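Long-range contacts in cellulase CEL9M (Clostridium cellulolyticum, PDB 1IA6), which probably hydrolyses internal beta-1,4-glucosidic linkages in cellulose and related beta-glucans, as a metal-containing member of glycoside hydrolase family 9: residues G52-A57 against V411-N416; G58-F63 against H126-A131; E157-L162 against A214-W219; G305-A310 against G387-G392. All coordinates share one frame; numbering follows the deposited sequence.

Interaction 1. Residues G52-A57 against V411-N416; sequences GGYHDA and VALDYN. With ZN (zinc ion), chain C.
Leu413 lays its CD1 methyl against Tyr54 CB at 3.7 Å, while its CG rests against the carbonyl oxygens of His55 and Asp56. This buried contact brings the loop 52-57 onto the N-terminal end of helix 413-429 in the (alpha/alpha)6 barrel of family 9. With Leu413 CG beside its own backbone N (chi1 -66°), the branched end reaches the loop, and a leucine suits the apolar surface at Tyr54 CB, which CD1 and CD2 both meet; Tyr54 OH goes on to the carbonyl of Gln97. Ala412 is the N-cap, and the N-H groups of Leu413 and Asp414 find their acceptors outside the helix. Leu413 N donates to Asp56 O at 3.0 Å. Asp414 N donates a hydrogen bond to a water, which in turn donates to Asp56 OD1 at 2.9 Å; the other oxygen, OD2, binds Tyr204 OH. Two small residues allow the backbones to come close, Ala57 CB meeting Ala412 CB at 3.7 Å and pressing tightly on Val411 O at 3.1 Å. Val411 follows directly on Glu410, a predicted active-site residue. On the far side of the loop, His55 binds zinc through NE2 at 2.1 Å, completing a site with Cys22, Cys38 and His39.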
loop_
_atom_site.group_PDB
_atom_site.type_symbol
_atom_site.label_atom_id
_atom_site.label_comp_id
_atom_site.label_asym_id
_atom_site.label_seq_id
_atom_site.Cartn_x
_atom_site.Cartn_y
_atom_site.Cartn_z
ATOM N N GLY A 52 11.598 -10.226 8.799
ATOM C CA GLY A 52 10.620 -9.195 9.091
ATOM C C GLY A 52 9.902 -8.759 7.830
ATOM O O GLY A 52 9.969 -9.438 6.804
ATOM N N GLY A 53 9.220 -7.624 7.896
ATOM C CA GLY A 53 8.504 -7.154 6.727
ATOM C C GLY A 53 7.238 -7.957 6.511
ATOM O O GLY A 53 6.801 -8.694 7.400
ATOM N N TYR A 54 6.656 -7.835 5.323
ATOM C CA TYR A 54 5.408 -8.524 5.024
ATOM C C TYR A 54 5.396 -9.316 3.728
ATOM O O TYR A 54 6.042 -8.942 2.748
ATOM C CB TYR A 54 4.260 -7.514 4.930
ATOM C CG TYR A 54 3.948 -6.742 6.190
ATOM C CD1 TYR A 54 4.737 -5.661 6.587
ATOM C CD2 TYR A 54 2.821 -7.049 6.950
ATOM C CE1 TYR A 54 4.398 -4.899 7.707
ATOM C CE2 TYR A 54 2.478 -6.300 8.065
ATOM C CZ TYR A 54 3.266 -5.224 8.436
ATOM O OH TYR A 54 2.897 -4.461 9.518
ATOM N N HIS A 55 4.637 -10.410 3.729
ATOM C CA HIS A 55 4.456 -11.214 2.524
ATOM C C HIS A 55 3.665 -10.261 1.632
ATOM O O HIS A 55 2.799 -9.532 2.121
ATOM C CB HIS A 55 3.607 -12.445 2.830
ATOM C CG HIS A 55 4.230 -13.373 3.824
ATOM N ND1 HIS A 55 3.485 -14.125 4.708
ATOM C CD2 HIS A 55 5.525 -13.679 4.067
ATOM C CE1 HIS A 55 4.295 -14.853 5.454
ATOM N NE2 HIS A 55 5.539 -14.601 5.085
ATOM N N ASP A 56 3.934 -10.282 0.334
ATOM C CA ASP A 56 3.265 -9.370 -0.587
ATOM C C ASP A 56 1.752 -9.488 -0.761
ATOM O O ASP A 56 1.031 -8.501 -0.621
ATOM C CB ASP A 56 3.914 -9.452 -1.971
ATOM C CG ASP A 56 3.365 -8.407 -2.924
ATOM O OD1 ASP A 56 3.583 -7.210 -2.661
ATOM O OD2 ASP A 56 2.708 -8.776 -3.924
ATOM N N ALA A 57 1.263 -10.679 -1.085
ATOM C CA ALA A 57 -0.166 -10.835 -1.317
ATOM C C ALA A 57 -0.673 -12.151 -0.752
ATOM O O ALA A 57 -0.810 -12.298 0.462
ATOM C CB ALA A 57 -0.444 -10.757 -2.821
ATOM N N VAL A 411 -5.939 -10.734 -2.960
ATOM C CA VAL A 411 -5.802 -9.792 -1.847
ATOM C C VAL A 411 -4.321 -9.412 -1.836
ATOM O O VAL A 411 -3.486 -10.196 -2.271
ATOM C CB VAL A 411 -6.169 -10.439 -0.490
ATOM C CG1 VAL A 411 -7.624 -10.888 -0.508
ATOM C CG2 VAL A 411 -5.243 -11.621 -0.200
ATOM N N ALA A 412 -3.988 -8.218 -1.352
ATOM C CA ALA A 412 -2.588 -7.805 -1.346
ATOM C C ALA A 412 -2.335 -6.584 -0.482
ATOM O O ALA A 412 -3.255 -5.833 -0.164
ATOM C CB ALA A 412 -2.133 -7.520 -2.771
ATOM N N LEU A 413 -1.072 -6.387 -0.116
ATOM C CA LEU A 413 -0.688 -5.243 0.698
ATOM C C LEU A 413 -1.117 -3.926 0.055
ATOM O O LEU A 413 -1.728 -3.084 0.712
ATOM C CB LEU A 413 0.829 -5.202 0.897
ATOM C CG LEU A 413 1.515 -6.309 1.696
ATOM C CD1 LEU A 413 3.020 -6.028 1.754
ATOM C CD2 LEU A 413 0.928 -6.377 3.094
ATOM N N ASP A 414 -0.802 -3.749 -1.227
ATOM C CA ASP A 414 -1.137 -2.499 -1.899
ATOM C C ASP A 414 -2.640 -2.260 -2.035
ATOM O O ASP A 414 -3.081 -1.118 -2.158
ATOM C CB ASP A 414 -0.434 -2.400 -3.264
ATOM C CG ASP A 414 -1.059 -3.282 -4.328
ATOM O OD1 ASP A 414 -0.946 -4.523 -4.236
ATOM O OD2 ASP A 414 -1.663 -2.725 -5.268
ATOM N N TYR A 415 -3.426 -3.329 -1.993
ATOM C CA TYR A 415 -4.881 -3.200 -2.078
ATOM C C TYR A 415 -5.377 -2.522 -0.803
ATOM O O TYR A 415 -6.100 -1.524 -0.847
ATOM C CB TYR A 415 -5.545 -4.576 -2.168
ATOM C CG TYR A 415 -5.498 -5.266 -3.515
ATOM C CD1 TYR A 415 -4.523 -4.954 -4.462
ATOM C CD2 TYR A 415 -6.414 -6.273 -3.820
ATOM C CE1 TYR A 415 -4.464 -5.631 -5.681
ATOM C CE2 TYR A 415 -6.365 -6.957 -5.031
ATOM C CZ TYR A 415 -5.388 -6.632 -5.955
ATOM O OH TYR A 415 -5.335 -7.317 -7.145
ATOM N N ASN A 416 -4.985 -3.080 0.340
ATOM C CA ASN A 416 -5.412 -2.544 1.625
ATOM C C ASN A 416 -4.817 -1.207 2.030
ATOM O O ASN A 416 -5.428 -0.473 2.804
ATOM C CB ASN A 416 -5.161 -3.566 2.736
ATOM C CG ASN A 416 -6.353 -4.477 2.954
ATOM O OD1 ASN A 416 -6.731 -5.242 2.069
ATOM N ND2 ASN A 416 -6.963 -4.386 4.132
HETATM ZN ZN ZN C . 7.254 -15.176 6.143
HETATM O O HOH W 1 1.128 -5.599 -2.571
#

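Interaction 2. Residues G58-F63 against H126-A131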
loop_
_atom_site.group_PDB
_atom_site.type_symbol
_atom_site.label_atom_id
_atom_site.label_comp_id
_atom_site.label_asym_id
_atom_site.label_seq_id
_atom_site.Cartn_x
_atom_site.Cartn_y
_atom_site.Cartn_z
ATOM N N GLY A 58 -0.962 -13.096 -1.639
ATOM C CA GLY A 58 -1.425 -14.403 -1.208
ATOM C C GLY A 58 -0.226 -15.330 -1.184
ATOM O O GLY A 58 -0.320 -16.491 -0.779
ATOM N N ASP A 59 0.906 -14.797 -1.639
ATOM C CA ASP A 59 2.164 -15.525 -1.682
ATOM C C ASP A 59 3.060 -15.064 -0.532
ATOM O O ASP A 59 2.617 -14.324 0.346
ATOM C CB ASP A 59 2.870 -15.309 -3.026
ATOM C CG ASP A 59 3.041 -13.840 -3.372
ATOM O OD1 ASP A 59 2.676 -12.983 -2.545
ATOM O OD2 ASP A 59 3.546 -13.544 -4.477
ATOM N N HIS A 60 4.325 -15.470 -0.551
ATOM C CA HIS A 60 5.218 -15.130 0.546
ATOM C C HIS A 60 6.465 -14.330 0.204
ATOM O O HIS A 60 7.307 -14.090 1.066
ATOM C CB HIS A 60 5.603 -16.422 1.268
ATOM C CG HIS A 60 4.424 -17.202 1.763
ATOM N ND1 HIS A 60 4.364 -18.579 1.711
ATOM C CD2 HIS A 60 3.258 -16.796 2.321
ATOM C CE1 HIS A 60 3.211 -18.986 2.212
ATOM N NE2 HIS A 60 2.521 -17.923 2.590
ATOM N N VAL A 61 6.583 -13.911 -1.048
ATOM C CA VAL A 61 7.735 -13.123 -1.467
ATOM C C VAL A 61 7.601 -11.690 -0.957
ATOM O O VAL A 61 6.494 -11.163 -0.847
ATOM C CB VAL A 61 7.843 -13.091 -3.006
ATOM C CG1 VAL A 61 9.006 -12.201 -3.441
ATOM C CG2 VAL A 61 8.025 -14.507 -3.534
ATOM N N LYS A 62 8.730 -11.069 -0.629
ATOM C CA LYS A 62 8.722 -9.686 -0.179
ATOM C C LYS A 62 9.272 -8.864 -1.343
ATOM O O LYS A 62 10.477 -8.842 -1.586
ATOM C CB LYS A 62 9.577 -9.536 1.088
ATOM C CG LYS A 62 9.083 -10.449 2.213
ATOM C CD LYS A 62 9.761 -10.209 3.559
ATOM C CE LYS A 62 11.183 -10.731 3.585
ATOM N NZ LYS A 62 11.699 -10.787 4.985
ATOM N N PHE A 63 8.360 -8.237 -2.085
ATOM C CA PHE A 63 8.684 -7.411 -3.251
ATOM C C PHE A 63 8.881 -5.962 -2.821
ATOM O O PHE A 63 7.975 -5.350 -2.271
ATOM C CB PHE A 63 7.548 -7.480 -4.280
ATOM C CG PHE A 63 7.467 -8.787 -5.026
ATOM C CD1 PHE A 63 8.414 -9.109 -5.994
ATOM C CD2 PHE A 63 6.430 -9.677 -4.781
ATOM C CE1 PHE A 63 8.327 -10.303 -6.713
ATOM C CE2 PHE A 63 6.331 -10.875 -5.495
ATOM C CZ PHE A 63 7.281 -11.187 -6.461
ATOM N N HIS A 126 5.563 -19.481 -5.861
ATOM C CA HIS A 126 4.206 -19.767 -6.297
ATOM C C HIS A 126 3.898 -21.237 -6.563
ATOM O O HIS A 126 2.734 -21.603 -6.717
ATOM C CB HIS A 126 3.877 -18.914 -7.522
ATOM C CG HIS A 126 3.837 -17.447 -7.227
ATOM N ND1 HIS A 126 3.632 -16.494 -8.200
ATOM C CD2 HIS A 126 3.962 -16.773 -6.059
ATOM C CE1 HIS A 126 3.630 -15.294 -7.643
ATOM N NE2 HIS A 126 3.828 -15.436 -6.345
ATOM N N THR A 127 4.926 -22.081 -6.613
ATOM C CA THR A 127 4.699 -23.509 -6.834
ATOM C C THR A 127 4.368 -24.173 -5.502
ATOM O O THR A 127 3.974 -25.339 -5.455
ATOM C CB THR A 127 5.938 -24.214 -7.428
ATOM O OG1 THR A 127 7.034 -24.114 -6.510
ATOM C CG2 THR A 127 6.325 -23.588 -8.758
ATOM N N TYR A 128 4.530 -23.418 -4.420
ATOM C CA TYR A 128 4.258 -23.915 -3.077
ATOM C C TYR A 128 2.893 -23.448 -2.583
ATOM O O TYR A 128 2.513 -22.298 -2.792
ATOM C CB TYR A 128 5.337 -23.410 -2.108
ATOM C CG TYR A 128 5.060 -23.695 -0.642
ATOM C CD1 TYR A 128 5.292 -24.959 -0.096
ATOM C CD2 TYR A 128 4.557 -22.699 0.197
ATOM C CE1 TYR A 128 5.031 -25.224 1.252
ATOM C CE2 TYR A 128 4.290 -22.953 1.543
ATOM C CZ TYR A 128 4.530 -24.217 2.063
ATOM O OH TYR A 128 4.262 -24.470 3.387
ATOM N N TRP A 129 2.152 -24.347 -1.947
ATOM C CA TRP A 129 0.859 -23.988 -1.382
ATOM C C TRP A 129 0.728 -24.658 -0.025
ATOM O O TRP A 129 0.545 -25.870 0.077
ATOM C CB TRP A 129 -0.306 -24.397 -2.289
ATOM C CG TRP A 129 -1.615 -23.829 -1.800
ATOM C CD1 TRP A 129 -2.406 -24.328 -0.804
ATOM C CD2 TRP A 129 -2.226 -22.596 -2.216
ATOM N NE1 TRP A 129 -3.467 -23.483 -0.569
ATOM C CE2 TRP A 129 -3.381 -22.413 -1.421
ATOM C CE3 TRP A 129 -1.906 -21.628 -3.179
ATOM C CZ2 TRP A 129 -4.219 -21.300 -1.561
ATOM C CZ3 TRP A 129 -2.741 -20.521 -3.319
ATOM C CH2 TRP A 129 -3.885 -20.369 -2.511
ATOM N N GLY A 130 0.845 -23.843 1.015
ATOM C CA GLY A 130 0.761 -24.317 2.381
ATOM C C GLY A 130 1.032 -23.130 3.284
ATOM O O GLY A 130 1.219 -22.015 2.791
ATOM N N ALA A 131 1.058 -23.356 4.592
ATOM C CA ALA A 131 1.302 -22.278 5.545
ATOM C C ALA A 131 2.723 -21.738 5.426
ATOM O O ALA A 131 3.667 -22.489 5.189
ATOM C CB ALA A 131 1.054 -22.772 6.966
#
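His126 points the NE2 corner of its ring at the carboxylate of Asp59, the two planes turned 33° from each other. NE2 donates to Asp59 OD2 over 2.7 Å and approaches the anti lone pair, away from OD1. The acceptor lies close to the plane of the imidazole, and the bond is nearly straight (165°). Asp59 gets there with chi1 at 53°, which sets CG between the backbone N and the carbonyl carbon and lets OD1 turn back to accept from Ala57 N. The short aspartate is gripped at both oxygens; its CB lies against His126 CD2 at 3.5 Å. Asp59 and His60 end the DAGDH sequence, a hallmark of family 9, where the chain leaves the zinc-binding loop for strand 62-63. His60 meets the loop 126-131 edge on: its CE1 lies 3.7 Å from Gly130 O, near the ring plane, and 4.2 Å from Tyr128 CE2. Gly130 O has no hydrogen-bond partner in the model; the C-H of His60 CE1 points roughly at it, but from this distance compensates weakly at most. Gln135 OE1 holds His60 ND1. Tyr128 folds over its own loop, Gly130 N lying 3.6 Å above one face and OH donating to Ala131 O at 2.7 Å.

Interaction 3. Residues E157-L162 against A214-W219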
loop_
_atom_site.group_PDB
_atom_site.type_symbol
_atom_site.label_atom_id
_atom_site.label_comp_id
_atom_site.label_asym_id
_atom_site.label_seq_id
_atom_site.Cartn_x
_atom_site.Cartn_y
_atom_site.Cartn_z
ATOM N N GLU A 157 10.155 5.258 -2.626
ATOM C CA GLU A 157 8.961 4.929 -1.860
ATOM C C GLU A 157 9.355 4.538 -0.438
ATOM O O GLU A 157 8.660 4.870 0.521
ATOM C CB GLU A 157 8.172 3.796 -2.523
ATOM C CG GLU A 157 7.409 4.226 -3.777
ATOM C CD GLU A 157 6.541 5.453 -3.553
ATOM O OE1 GLU A 157 5.916 5.562 -2.481
ATOM O OE2 GLU A 157 6.471 6.309 -4.459
ATOM N N THR A 158 10.479 3.840 -0.306
ATOM C CA THR A 158 10.959 3.419 1.006
ATOM C C THR A 158 11.378 4.661 1.787
ATOM O O THR A 158 11.106 4.778 2.979
ATOM C CB THR A 158 12.148 2.444 0.870
ATOM O OG1 THR A 158 11.752 1.338 0.049
ATOM C CG2 THR A 158 12.573 1.915 2.232
ATOM N N SER A 159 12.025 5.598 1.102
ATOM C CA SER A 159 12.448 6.845 1.731
ATOM C C SER A 159 11.223 7.591 2.263
ATOM O O SER A 159 11.215 8.067 3.400
ATOM C CB SER A 159 13.191 7.720 0.715
ATOM O OG SER A 159 13.534 8.984 1.266
ATOM N N ALA A 160 10.183 7.690 1.437
ATOM C CA ALA A 160 8.966 8.390 1.838
ATOM C C ALA A 160 8.330 7.716 3.045
ATOM O O ALA A 160 7.864 8.388 3.960
ATOM C CB ALA A 160 7.971 8.437 0.675
ATOM N N ALA A 161 8.310 6.389 3.045
ATOM C CA ALA A 161 7.729 5.647 4.159
ATOM C C ALA A 161 8.497 5.939 5.446
ATOM O O ALA A 161 7.902 6.062 6.518
ATOM C CB ALA A 161 7.760 4.145 3.864
ATOM N N LEU A 162 9.821 6.042 5.334
ATOM C CA LEU A 162 10.674 6.309 6.491
ATOM C C LEU A 162 10.540 7.749 6.983
ATOM O O LEU A 162 10.567 8.001 8.190
ATOM C CB LEU A 162 12.134 5.998 6.153
ATOM C CG LEU A 162 12.464 4.505 6.034
ATOM C CD1 LEU A 162 13.850 4.324 5.429
ATOM C CD2 LEU A 162 12.375 3.849 7.412
ATOM N N ALA A 214 10.123 12.600 -6.900
ATOM C CA ALA A 214 9.447 13.855 -6.577
ATOM C C ALA A 214 8.661 13.695 -5.284
ATOM O O ALA A 214 8.712 14.547 -4.400
ATOM C CB ALA A 214 8.515 14.251 -7.712
ATOM N N TRP A 215 7.927 12.593 -5.188
ATOM C CA TRP A 215 7.128 12.273 -4.010
ATOM C C TRP A 215 8.004 12.203 -2.752
ATOM O O TRP A 215 7.696 12.833 -1.739
ATOM C CB TRP A 215 6.405 10.942 -4.276
ATOM C CG TRP A 215 5.802 10.230 -3.102
ATOM C CD1 TRP A 215 6.249 9.064 -2.538
ATOM C CD2 TRP A 215 4.579 10.554 -2.422
ATOM N NE1 TRP A 215 5.379 8.640 -1.564
ATOM C CE2 TRP A 215 4.346 9.535 -1.471
ATOM C CE3 TRP A 215 3.657 11.604 -2.529
ATOM C CZ2 TRP A 215 3.227 9.535 -0.630
ATOM C CZ3 TRP A 215 2.543 11.603 -1.690
ATOM C CH2 TRP A 215 2.339 10.572 -0.754
ATOM N N ALA A 216 9.100 11.452 -2.821
ATOM C CA ALA A 216 10.003 11.323 -1.681
ATOM C C ALA A 216 10.598 12.677 -1.307
ATOM O O ALA A 216 10.773 12.985 -0.129
ATOM C CB ALA A 216 11.119 10.333 -2.006
ATOM N N ALA A 217 10.898 13.483 -2.321
ATOM C CA ALA A 217 11.473 14.804 -2.109
ATOM C C ALA A 217 10.519 15.736 -1.363
ATOM O O ALA A 217 10.950 16.501 -0.501
ATOM C CB ALA A 217 11.871 15.421 -3.453
ATOM N N THR A 218 9.225 15.676 -1.678
ATOM C CA THR A 218 8.277 16.551 -0.994
ATOM C C THR A 218 8.199 16.223 0.496
ATOM O O THR A 218 8.019 17.118 1.321
ATOM C CB THR A 218 6.848 16.487 -1.601
ATOM O OG1 THR A 218 6.271 15.199 -1.371
ATOM C CG2 THR A 218 6.890 16.774 -3.101
ATOM N N TRP A 219 8.343 14.949 0.849
ATOM C CA TRP A 219 8.289 14.573 2.257
ATOM C C TRP A 219 9.554 15.003 2.993
ATOM O O TRP A 219 9.491 15.440 4.141
ATOM C CB TRP A 219 8.050 13.067 2.405
ATOM C CG TRP A 219 6.631 12.720 2.091
ATOM C CD1 TRP A 219 6.173 12.007 1.020
ATOM C CD2 TRP A 219 5.470 13.160 2.806
ATOM N NE1 TRP A 219 4.799 11.982 1.020
ATOM C CE2 TRP A 219 4.341 12.683 2.106
ATOM C CE3 TRP A 219 5.274 13.918 3.972
ATOM C CZ2 TRP A 219 3.030 12.939 2.529
ATOM C CZ3 TRP A 219 3.970 14.175 4.394
ATOM C CH2 TRP A 219 2.865 13.686 3.671
HETATM O O HOH W 2 11.208 10.774 1.805
#
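Glu157 bends back at chi2 (-51°) and Trp215 swings its ring out opposite its backbone N (chi1 165°), so that the carboxylate comes up to the indole with the two planes 22° apart. The two side chains run at about a right angle, and OE1 stands 3.3 Å from Trp215 NE1 while OE2 lies 3.4 Å from CD1. OE2 also comes very near Asp212, a calcium ligand, and a proton is perhaps shared between these acids. One turn on, Ala160 aims its methyl between two tryptophans: CB is 3.4 Å from Trp215 NE1 and 4.0 Å from Trp219 CD1. Trp219 turns its edge to Trp215, with NE1 3.2 Å above the indole plane, offset toward the rim. Alanine is the right size here, because Ala160 and Ala216 allow the helix axes to approach to 8.4 Å and still leave the broad indoles their places. On the other flank a water donates to both Ser159 OG and Ala216 O, each at 3.0 Å, while Ser159 OG is itself held by the carbonyl of Ala184. Such close, nearly parallel packing of two helices separated in sequence by another, 174-193, is characteristic of one layer of the (alpha/alpha)6 barrel.

Interaction 4. Residues G305-A310 against G387-G392; sequences GVLRYA and GALVGG. With SO4 (sulfate ion), chain E.
Leu307 projects from the first turn of helix 306-323 onto the glycine-rich loop 387-392. Its CB lies 3.7 Å from Gly391 O, and CG stays by the same oxygen while coming up to Gly392 CA. At the tip CD1 touches that CA at 3.6 Å, passes the carbonyl of Val390 and meets Leu389 CD1 at 4.1 Å; Leu389 CD2 reaches on to the backbone N of Arg308. Gly392 has no side chain, which makes way for both Leu307 CG and Val306 CG1, and its positive phi (122°) suits glycine. As a contact of the (alpha/alpha)6 barrel, this is a helix start capped by a loop: Gly305 is the N-cap, and Leu307 N donates to Gly391 O at 3.2 Å. The same oxygen accepts a hydrogen bond from a water that accepts from Arg308 N at 2.8 Å. Arg308 itself leads away from the loop, bent at chi2 and chi3, with NE turned back to Gly305 O at 3.0 Å and lying over the centre of the Tyr309 ring. NH1 bonds to O2 of a sulfate ion and forms a salt bridge with Asp414. NH2 reaches O3 of the same ion at 2.8 Å and also donates to the carbonyl of Trp304. The sulfate, probably from the crystallisation liquor, has a further donor in Trp256 NE1.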
loop_
_atom_site.group_PDB
_atom_site.type_symbol
_atom_site.label_atom_id
_atom_site.label_comp_id
_atom_site.label_asym_id
_atom_site.label_seq_id
_atom_site.Cartn_x
_atom_site.Cartn_y
_atom_site.Cartn_z
ATOM N N GLY A 305 -7.639 -5.956 -9.722
ATOM C CA GLY A 305 -7.608 -5.138 -8.521
ATOM C C GLY A 305 -8.438 -3.889 -8.739
ATOM O O GLY A 305 -8.007 -2.781 -8.426
ATOM N N VAL A 306 -9.645 -4.065 -9.271
ATOM C CA VAL A 306 -10.503 -2.925 -9.560
ATOM C C VAL A 306 -10.880 -2.086 -8.339
ATOM O O VAL A 306 -10.894 -0.857 -8.418
ATOM C CB VAL A 306 -11.785 -3.362 -10.320
ATOM C CG1 VAL A 306 -12.647 -4.242 -9.448
ATOM C CG2 VAL A 306 -12.554 -2.135 -10.781
ATOM N N LEU A 307 -11.174 -2.729 -7.211
ATOM C CA LEU A 307 -11.544 -1.984 -6.002
ATOM C C LEU A 307 -10.338 -1.243 -5.432
ATOM O O LEU A 307 -10.476 -0.179 -4.827
ATOM C CB LEU A 307 -12.131 -2.926 -4.947
ATOM C CG LEU A 307 -13.425 -3.623 -5.389
ATOM C CD1 LEU A 307 -13.921 -4.531 -4.276
ATOM C CD2 LEU A 307 -14.481 -2.579 -5.737
ATOM N N ARG A 308 -9.157 -1.818 -5.627
ATOM C CA ARG A 308 -7.919 -1.205 -5.168
ATOM C C ARG A 308 -7.783 0.175 -5.821
ATOM O O ARG A 308 -7.424 1.151 -5.161
ATOM C CB ARG A 308 -6.737 -2.128 -5.524
ATOM C CG ARG A 308 -5.351 -1.493 -5.578
ATOM C CD ARG A 308 -5.053 -0.971 -6.973
ATOM N NE ARG A 308 -5.157 -2.009 -8.003
ATOM C CZ ARG A 308 -4.214 -2.904 -8.290
ATOM N NH1 ARG A 308 -3.062 -2.921 -7.629
ATOM N NH2 ARG A 308 -4.413 -3.777 -9.269
ATOM N N TYR A 309 -8.094 0.262 -7.113
ATOM C CA TYR A 309 -8.003 1.534 -7.822
ATOM C C TYR A 309 -9.053 2.539 -7.363
ATOM O O TYR A 309 -8.748 3.717 -7.181
ATOM C CB TYR A 309 -8.136 1.319 -9.334
ATOM C CG TYR A 309 -6.963 0.593 -9.952
ATOM C CD1 TYR A 309 -5.659 1.045 -9.753
ATOM C CD2 TYR A 309 -7.154 -0.541 -10.745
ATOM C CE1 TYR A 309 -4.573 0.390 -10.324
ATOM C CE2 TYR A 309 -6.069 -1.205 -11.324
ATOM C CZ TYR A 309 -4.783 -0.731 -11.106
ATOM O OH TYR A 309 -3.699 -1.371 -11.666
ATOM N N ALA A 310 -10.292 2.082 -7.182
ATOM C CA ALA A 310 -11.365 2.974 -6.749
ATOM C C ALA A 310 -11.078 3.569 -5.370
ATOM O O ALA A 310 -11.314 4.761 -5.133
ATOM C CB ALA A 310 -12.701 2.226 -6.737
ATOM N N GLY A 387 -10.606 -8.069 7.309
ATOM C CA GLY A 387 -10.120 -6.816 6.746
ATOM C C GLY A 387 -9.560 -6.794 5.333
ATOM O O GLY A 387 -9.261 -5.722 4.810
ATOM N N ALA A 388 -9.430 -7.952 4.697
ATOM C CA ALA A 388 -8.875 -7.993 3.349
ATOM C C ALA A 388 -9.826 -7.470 2.277
ATOM O O ALA A 388 -10.992 -7.855 2.226
ATOM C CB ALA A 388 -8.451 -9.423 2.996
ATOM N N LEU A 389 -9.314 -6.585 1.428
ATOM C CA LEU A 389 -10.091 -6.054 0.314
ATOM C C LEU A 389 -9.804 -6.994 -0.859
ATOM O O LEU A 389 -8.645 -7.175 -1.244
ATOM C CB LEU A 389 -9.631 -4.634 -0.036
ATOM C CG LEU A 389 -10.316 -3.974 -1.241
ATOM C CD1 LEU A 389 -11.778 -3.680 -0.916
ATOM C CD2 LEU A 389 -9.599 -2.687 -1.594
ATOM N N VAL A 390 -10.840 -7.607 -1.422
ATOM C CA VAL A 390 -10.625 -8.516 -2.545
ATOM C C VAL A 390 -10.546 -7.768 -3.873
ATOM O O VAL A 390 -10.848 -6.576 -3.944
ATOM C CB VAL A 390 -11.737 -9.586 -2.629
ATOM C CG1 VAL A 390 -11.720 -10.442 -1.374
ATOM C CG2 VAL A 390 -13.091 -8.925 -2.803
ATOM N N GLY A 391 -10.131 -8.473 -4.923
ATOM C CA GLY A 391 -10.018 -7.853 -6.233
ATOM C C GLY A 391 -11.256 -7.066 -6.620
ATOM O O GLY A 391 -11.169 -5.887 -6.967
ATOM N N GLY A 392 -12.416 -7.712 -6.562
ATOM C CA GLY A 392 -13.645 -7.022 -6.910
ATOM C C GLY A 392 -14.420 -7.667 -8.047
ATOM O O GLY A 392 -14.011 -8.698 -8.573
HETATM S S SO4 E . -1.196 -5.696 -9.933
HETATM O O1 SO4 E . -1.066 -7.127 -9.583
HETATM O O2 SO4 E . -1.005 -4.880 -8.720
HETATM O O3 SO4 E . -2.541 -5.457 -10.498
HETATM O O4 SO4 E . -0.172 -5.348 -10.944
HETATM O O HOH W 3 -8.929 -4.641 -5.366
#

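Overall arrangement
Interaction 1 lies nearest the middle of the chain, its centre about 7 Å from that of the molecule, and touches two of the others. Towards interaction 2, centres about 11 Å apart, Asp56 N meets Val61 O at 3.0 Å, and both contacts border the zinc site, the His60 side chain coming within about 5 Å of the metal. Towards interaction 4, centres about 13 Å apart, Asn416 ND2 reaches Gly387 O at 2.7 Å, and Tyr415 OH packs on Gly305 CA at 3.4 Å. The predicted active-site residue Glu410 directly precedes 411-416, and its side chain lies about 5 Å from Gly391, nearest atoms. Interaction 3 stands apart, the Glu157 side chain about 6 Å from the calcium ion, its centre about 19 Å from that of interaction 1.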